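Side-chain contact in DNA-binding protein (Sulfolobus solfataricus, PDB 3IRB), which is of unknown function but binds zinc and, from its zinc-ribbon and OB-fold architecture, may bind acyl-CoA: residues Glu34-Gly39 / Ile56-Arg61. Sequence-based numbering, arbitrary orientation.
Sequences EQFFNG and IFVPAR. With SO4 (sulfate ion), chain G.
A proline that follows a cis peptide bond, Pro59, sets the CB of its ring over the face of Phe36, the two rings crossing obliquely. Pro59 CB sits 3.5 Å from the centroid of the Phe36 ring and 5° off its normal, a CH-pi contact aimed at the middle of the face, while Pro59 CG reaches on toward the far end of the ring, 4.0 Å from Phe36 CZ. The ring is brought there by a first torsion that sets CG anti to the backbone N (chi1 -179°), extending it from the helix toward the segment 56-61. Pro59 and Ala60 give most of the surface that meets the helix: the Ala60 methyl stands 4.4 Å from Phe36 CB, near the root of the side chain, and Val58, in one of its two conformers, adds a smaller, looser apolar contact. No hydrogen bond crosses the interface, which is buried and apolar; Leu117 touches both Phe36 and Pro59, and Trp138 also packs on Phe36. Within the helix, Phe36 CD2 rests 3.7 Å above the plane of the Phe37 ring, and Phe37 in turn packs on helix 12-28. With an alanine at Phe36, Pro59 CB is likely to lose the aromatic face beneath it, leaving a gap against Leu117 and Trp138. Beyond Ala60, Arg61 lays one face of its guanidinium over Phe57 CD1 and binds a sulfate, probably from the crystallisation liquor, through NH1 and NH2. With the side chain of Ala60 about 14 Å from the zinc ion, the contact is hydrophobic packing of helix 30-41 against the loop that follows strand 56-58, within the rubredoxin-like zinc ribbon region but away from its four-cysteine zinc site.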
loop_
_atom_site.group_PDB
_atom_site.type_symbol
_atom_site.label_atom_id
_atom_site.label_comp_id
_atom_site.label_asym_id
_atom_site.label_seq_id
_atom_site.Cartn_x
_atom_site.Cartn_y
_atom_site.Cartn_z
ATOM N N GLU A 34 9.780 -4.183 -10.329
ATOM C CA GLU A 34 9.271 -4.056 -11.681
ATOM C C GLU A 34 7.937 -4.823 -11.823
ATOM O O GLU A 34 6.986 -4.278 -12.366
ATOM C CB GLU A 34 10.313 -4.476 -12.733
ATOM N N GLN A 35 7.858 -6.045 -11.294
ATOM C CA GLN A 35 6.614 -6.828 -11.327
ATOM C C GLN A 35 5.507 -6.096 -10.592
ATOM O O GLN A 35 4.379 -6.040 -11.051
ATOM C CB GLN A 35 6.767 -8.191 -10.647
ATOM C CG GLN A 35 7.487 -9.264 -11.442
ATOM C CD GLN A 35 6.840 -9.540 -12.790
ATOM O OE1 GLN A 35 5.674 -9.914 -12.869
ATOM N NE2 GLN A 35 7.600 -9.346 -13.854
ATOM N N PHE A 36 5.829 -5.567 -9.429
ATOM C CA PHE A 36 4.826 -4.845 -8.656
ATOM C C PHE A 36 4.237 -3.673 -9.431
ATOM O O PHE A 36 3.024 -3.553 -9.554
ATOM C CB PHE A 36 5.397 -4.366 -7.327
ATOM C CG PHE A 36 4.408 -3.643 -6.496
ATOM C CD1 PHE A 36 3.347 -4.325 -5.895
ATOM C CD2 PHE A 36 4.516 -2.269 -6.322
ATOM C CE1 PHE A 36 2.414 -3.625 -5.140
ATOM C CE2 PHE A 36 3.611 -1.573 -5.567
ATOM C CZ PHE A 36 2.551 -2.233 -4.986
ATOM N N PHE A 37 5.094 -2.777 -9.912
ATOM C CA PHE A 37 4.607 -1.562 -10.589
ATOM C C PHE A 37 3.966 -1.856 -11.947
ATOM O O PHE A 37 3.002 -1.194 -12.339
ATOM C CB PHE A 37 5.709 -0.495 -10.672
ATOM C CG PHE A 37 5.946 0.163 -9.340
ATOM C CD1 PHE A 37 5.051 1.133 -8.870
ATOM C CD2 PHE A 37 6.945 -0.285 -8.506
ATOM C CE1 PHE A 37 5.211 1.675 -7.622
ATOM C CE2 PHE A 37 7.111 0.262 -7.269
ATOM C CZ PHE A 37 6.252 1.236 -6.822
ATOM N N ASN A 38 4.484 -2.858 -12.657
ATOM C CA ASN A 38 3.779 -3.357 -13.831
ATOM C C ASN A 38 2.398 -3.893 -13.495
ATOM O O ASN A 38 1.445 -3.656 -14.239
ATOM C CB ASN A 38 4.596 -4.436 -14.553
ATOM C CG ASN A 38 5.735 -3.851 -15.345
ATOM O OD1 ASN A 38 5.776 -2.640 -15.585
ATOM N ND2 ASN A 38 6.677 -4.703 -15.758
ATOM N N GLY A 39 2.293 -4.610 -12.388
ATOM C CA GLY A 39 1.000 -5.127 -11.905
ATOM C C GLY A 39 -0.013 -4.017 -11.662
ATOM O O GLY A 39 -1.179 -4.138 -12.038
ATOM N N ILE A 56 4.236 -14.587 1.875
ATOM C CA ILE A 56 3.902 -13.767 0.736
ATOM C C ILE A 56 4.075 -12.306 1.144
ATOM O O ILE A 56 3.585 -11.927 2.179
ATOM C CB ILE A 56 2.461 -14.033 0.269
ATOM C CG1 ILE A 56 2.304 -15.485 -0.206
ATOM C CG2 ILE A 56 2.112 -13.116 -0.871
ATOM C CD1 ILE A 56 0.834 -15.893 -0.498
ATOM N N PHE A 57 4.828 -11.536 0.348
ATOM C CA PHE A 57 5.172 -10.163 0.677
ATOM C C PHE A 57 4.488 -9.228 -0.290
ATOM O O PHE A 57 4.463 -9.481 -1.494
ATOM C CB PHE A 57 6.673 -9.895 0.575
ATOM C CG PHE A 57 7.504 -10.759 1.472
ATOM C CD1 PHE A 57 7.764 -10.363 2.781
ATOM C CD2 PHE A 57 7.977 -11.985 1.026
ATOM C CE1 PHE A 57 8.515 -11.131 3.626
ATOM C CE2 PHE A 57 8.735 -12.776 1.874
ATOM C CZ PHE A 57 9.012 -12.349 3.184
ATOM N N VAL A 58 3.982 -8.119 0.234
ATOM C CA VAL A 58 3.471 -7.041 -0.605
ATOM C C VAL A 58 4.077 -5.728 -0.076
ATOM O O VAL A 58 4.150 -5.538 1.131
ATOM C CB VAL A 58 1.924 -7.010 -0.608
ATOM C CG1 VAL A 58 1.349 -6.570 0.764
ATOM C CG2 VAL A 58 1.406 -6.149 -1.775
ATOM N N PRO A 59 4.590 -4.858 -0.977
ATOM C CA PRO A 59 4.828 -5.076 -2.409
ATOM C C PRO A 59 5.813 -6.231 -2.614
ATOM O O PRO A 59 6.519 -6.629 -1.673
ATOM C CB PRO A 59 5.446 -3.757 -2.892
ATOM C CG PRO A 59 4.954 -2.730 -1.866
ATOM C CD PRO A 59 4.902 -3.480 -0.566
ATOM N N ALA A 60 5.769 -6.828 -3.791
ATOM C CA ALA A 60 6.653 -7.940 -4.125
ATOM C C ALA A 60 8.107 -7.616 -3.783
ATOM O O ALA A 60 8.582 -6.492 -3.975
ATOM C CB ALA A 60 6.535 -8.277 -5.575
ATOM N N ARG A 61 8.839 -8.604 -3.299
ATOM C CA ARG A 61 10.240 -8.398 -3.046
ATOM C C ARG A 61 11.073 -9.564 -3.528
ATOM O O ARG A 61 10.571 -10.658 -3.708
ATOM C CB ARG A 61 10.482 -8.062 -1.572
ATOM C CG ARG A 61 10.187 -9.124 -0.599
ATOM C CD ARG A 61 10.609 -8.673 0.814
ATOM N NE ARG A 61 9.675 -7.774 1.471
ATOM C CZ ARG A 61 9.700 -7.502 2.779
ATOM N NH1 ARG A 61 10.608 -8.070 3.576
ATOM N NH2 ARG A 61 8.805 -6.684 3.308
HETATM S S SO4 G . 10.606 -6.928 7.076
HETATM O O1 SO4 G . 10.061 -7.801 8.109
HETATM O O2 SO4 G . 11.753 -7.600 6.448
HETATM O O3 SO4 G . 10.993 -5.655 7.653
HETATM O O4 SO4 G . 9.560 -6.646 6.112
#